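Long-range contact in 5'-tyrosyl-DNA phosphodiesterase (Caenorhabditis elegans, PDB 4FVA), which belongs to the endonuclease/exonuclease/phosphatase family, with a DNase I-like fold of two packed beta sheets and a bound magnesium ion: residues 79-89 / 120-128. Numbering follows the deposited sequence.
Sequences YYTAILVSKMF and VFLLNTHLE. With EDO (1,2-ethanediol), chain H.
Strands 80-86 and 120-126 run nearly antiparallel, their axes at 155° and 7.5 Å apart at closest approach, but they belong to different sheets and meet through side chains. In the middle, Leu122 brings one methyl, CD1, against Ile83 and Val85 of the facing strand: it lies 3.8 Å from Ile83 CG2 and presses on Val85 CG1 at 3.5 Å, tight for two carbons. Phe89, the last residue of the type I turn that begins at Ser86, turns its ring back toward Leu122, CZ reaching the same CD1 methyl obliquely. With CG anti to the backbone N (chi1 -165°), the ring brings CE2 to 3.8 Å from Val120 CB, while Val85 CG1 sits over one face toward the rim. This is the interior of the two-sheet sandwich of the DNase I-like fold, where 80-86 pairs with 47-53 in one sheet and 120-126 with 107-115 in the other.

Farther along, the filling turns polar. Asn124 lays its CB against Ile83 CG1 and points its amide into the opposite strand, ND2 standing 3.0 Å from Ala82 O and beside Thr81 CB; Gln51 NE2 holds OD1. A water donates to both Thr81 OG1 and Asn124 O and so links the two strands, and Thr81 OG1 is also hydrogen-bonded to Gln109 OE1. At the end nearer the magnesium ion, whose ligands include Asp22 and Glu52, His126 presents ND1 to the edge of the Tyr79 ring, 4.1 Å from CE2. A second water lies in the imidazole plane, 2.8 Å from that ND1, and reaches Tyr80 O weakly, while NE2 is hydrogen-bonded to a malonate ion.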
# COMPACT_ATOMS: atom_id res chain seq x y z
N TYR A 79 -12.49 1.69 -10.01
CA TYR A 79 -11.75 1.32 -8.80
C TYR A 79 -10.71 2.39 -8.48
O TYR A 79 -10.37 3.22 -9.34
CB TYR A 79 -11.13 -0.08 -8.93
CG TYR A 79 -10.16 -0.22 -10.08
CD1 TYR A 79 -10.61 -0.25 -11.39
CD2 TYR A 79 -8.80 -0.36 -9.84
CE1 TYR A 79 -9.72 -0.39 -12.45
CE2 TYR A 79 -7.90 -0.50 -10.89
CZ TYR A 79 -8.37 -0.52 -12.19
OH TYR A 79 -7.47 -0.67 -13.23
N TYR A 80 -10.23 2.43 -7.24
CA TYR A 80 -9.40 3.55 -6.81
C TYR A 80 -8.61 3.16 -5.56
O TYR A 80 -8.65 1.99 -5.14
CB TYR A 80 -10.29 4.79 -6.56
CG TYR A 80 -11.57 4.48 -5.78
CD1 TYR A 80 -11.59 4.51 -4.39
CD2 TYR A 80 -12.74 4.13 -6.45
CE1 TYR A 80 -12.76 4.21 -3.67
CE2 TYR A 80 -13.91 3.84 -5.74
CZ TYR A 80 -13.91 3.87 -4.36
OH TYR A 80 -15.07 3.57 -3.67
N THR A 81 -7.85 4.09 -5.00
CA THR A 81 -7.06 3.77 -3.82
C THR A 81 -7.56 4.55 -2.61
O THR A 81 -8.39 5.45 -2.73
CB THR A 81 -5.57 4.04 -4.04
OG1 THR A 81 -5.36 5.43 -4.29
CG2 THR A 81 -5.06 3.24 -5.24
N ALA A 82 -7.05 4.20 -1.43
CA ALA A 82 -7.41 4.94 -0.23
C ALA A 82 -6.21 5.03 0.70
O ALA A 82 -5.36 4.12 0.72
CB ALA A 82 -8.60 4.28 0.48
N ILE A 83 -6.15 6.11 1.47
CA ILE A 83 -5.18 6.22 2.55
C ILE A 83 -5.98 6.50 3.81
O ILE A 83 -6.78 7.44 3.85
CB ILE A 83 -4.17 7.37 2.29
CG1 ILE A 83 -3.42 7.13 0.96
CG2 ILE A 83 -3.17 7.50 3.46
CD1 ILE A 83 -2.43 8.22 0.61
N LEU A 84 -5.78 5.66 4.83
CA LEU A 84 -6.44 5.87 6.12
C LEU A 84 -5.38 6.20 7.14
O LEU A 84 -4.36 5.51 7.23
CB LEU A 84 -7.22 4.62 6.55
CG LEU A 84 -8.43 4.17 5.73
CD1 LEU A 84 -8.01 3.52 4.40
CD2 LEU A 84 -9.30 3.21 6.54
N VAL A 85 -5.64 7.25 7.93
CA VAL A 85 -4.72 7.67 8.97
C VAL A 85 -5.42 7.87 10.31
O VAL A 85 -6.62 8.14 10.38
CB VAL A 85 -3.98 8.98 8.60
CG1 VAL A 85 -3.09 8.78 7.34
CG2 VAL A 85 -4.99 10.11 8.41
N SER A 86 -4.65 7.74 11.37
CA SER A 86 -5.12 8.07 12.71
C SER A 86 -5.81 9.43 12.73
O SER A 86 -5.46 10.32 11.94
CB SER A 86 -3.92 8.09 13.67
OG SER A 86 -4.30 8.68 14.89
N LYS A 87 -6.80 9.60 13.59
CA LYS A 87 -7.47 10.89 13.71
C LYS A 87 -6.53 11.96 14.25
O LYS A 87 -6.82 13.16 14.16
CB LYS A 87 -8.74 10.80 14.57
CG LYS A 87 -9.87 10.12 13.83
CD LYS A 87 -10.90 9.57 14.77
CE LYS A 87 -12.13 9.14 13.99
NZ LYS A 87 -12.54 10.21 13.05
N MET A 88 -5.39 11.52 14.79
CA MET A 88 -4.36 12.43 15.28
C MET A 88 -3.46 12.96 14.16
O MET A 88 -2.67 13.89 14.37
CB MET A 88 -3.51 11.76 16.36
CG MET A 88 -4.01 11.99 17.77
SD MET A 88 -2.97 11.12 18.98
CE MET A 88 -1.50 10.77 18.00
N PHE A 89 -3.57 12.35 12.98
CA PHE A 89 -2.81 12.82 11.82
C PHE A 89 -3.43 14.15 11.36
O PHE A 89 -4.61 14.22 11.03
CB PHE A 89 -2.88 11.76 10.72
CG PHE A 89 -1.87 11.93 9.62
CD1 PHE A 89 -2.10 12.81 8.58
CD2 PHE A 89 -0.70 11.20 9.63
CE1 PHE A 89 -1.18 12.95 7.54
CE2 PHE A 89 0.25 11.34 8.60
CZ PHE A 89 0.00 12.21 7.55
N VAL A 120 5.04 14.22 7.76
CA VAL A 120 4.89 12.91 7.12
C VAL A 120 4.28 13.05 5.74
O VAL A 120 3.26 13.72 5.59
CB VAL A 120 3.98 11.97 7.94
CG1 VAL A 120 3.90 10.62 7.27
CG2 VAL A 120 4.51 11.84 9.36
N PHE A 121 4.92 12.44 4.74
CA PHE A 121 4.35 12.34 3.39
C PHE A 121 3.98 10.89 3.10
O PHE A 121 4.80 9.99 3.31
CB PHE A 121 5.32 12.87 2.32
CG PHE A 121 5.52 14.37 2.36
CD1 PHE A 121 6.39 14.95 3.27
CD2 PHE A 121 4.85 15.18 1.44
CE1 PHE A 121 6.57 16.34 3.30
CE2 PHE A 121 5.03 16.56 1.44
CZ PHE A 121 5.89 17.15 2.38
N LEU A 122 2.76 10.68 2.64
CA LEU A 122 2.26 9.35 2.32
C LEU A 122 1.95 9.32 0.84
O LEU A 122 1.14 10.12 0.37
CB LEU A 122 0.99 9.04 3.12
CG LEU A 122 1.11 9.16 4.65
CD1 LEU A 122 -0.20 8.83 5.37
CD2 LEU A 122 2.25 8.27 5.12
N LEU A 123 2.60 8.41 0.11
CA LEU A 123 2.38 8.27 -1.32
C LEU A 123 1.95 6.84 -1.65
O LEU A 123 2.72 5.89 -1.49
CB LEU A 123 3.65 8.63 -2.09
CG LEU A 123 4.18 10.07 -1.93
CD1 LEU A 123 5.02 10.23 -0.66
CD2 LEU A 123 4.97 10.48 -3.16
N ASN A 124 0.71 6.70 -2.11
CA ASN A 124 0.08 5.42 -2.37
C ASN A 124 -0.27 5.30 -3.84
O ASN A 124 -0.88 6.22 -4.42
CB ASN A 124 -1.19 5.30 -1.50
CG ASN A 124 -1.90 3.96 -1.66
OD1 ASN A 124 -1.30 2.97 -2.06
ND2 ASN A 124 -3.20 3.94 -1.33
N THR A 125 0.10 4.18 -4.46
CA THR A 125 -0.17 4.00 -5.87
C THR A 125 -0.48 2.56 -6.20
O THR A 125 -0.19 1.65 -5.43
CB THR A 125 1.00 4.49 -6.77
OG1 THR A 125 0.56 4.55 -8.14
CG2 THR A 125 2.19 3.53 -6.66
N HIS A 126 -1.09 2.37 -7.36
CA HIS A 126 -1.33 1.05 -7.91
C HIS A 126 -0.80 1.11 -9.34
O HIS A 126 -1.51 1.56 -10.24
CB HIS A 126 -2.83 0.77 -7.92
CG HIS A 126 -3.20 -0.59 -8.44
ND1 HIS A 126 -4.51 -0.96 -8.67
CD2 HIS A 126 -2.43 -1.65 -8.79
CE1 HIS A 126 -4.53 -2.21 -9.14
NE2 HIS A 126 -3.29 -2.65 -9.21
N LEU A 127 0.44 0.68 -9.57
CA LEU A 127 1.06 0.88 -10.88
C LEU A 127 0.46 -0.00 -11.98
O LEU A 127 -0.13 -1.05 -11.69
CB LEU A 127 2.58 0.70 -10.81
CG LEU A 127 3.29 1.65 -9.84
CD1 LEU A 127 4.82 1.54 -9.98
CD2 LEU A 127 2.81 3.09 -10.04
N GLU A 128 0.61 0.42 -13.24
CA GLU A 128 -0.00 -0.28 -14.36
C GLU A 128 0.17 -1.80 -14.27
O GLU A 128 1.23 -2.31 -13.91
CB GLU A 128 0.54 0.24 -15.70
CG GLU A 128 -0.48 0.25 -16.85
CD GLU A 128 -1.45 1.43 -16.78
OE1 GLU A 128 -1.36 2.26 -15.84
OE2 GLU A 128 -2.31 1.54 -17.68
C1 EDO H . -6.15 3.52 15.02
O1 EDO H . -7.31 4.31 15.24
C2 EDO H . -4.93 4.43 14.93
O2 EDO H . -5.22 5.66 15.62
O HOH W 1 -6.46 0.68 -7.45
O HOH W 2 -3.32 5.85 -6.05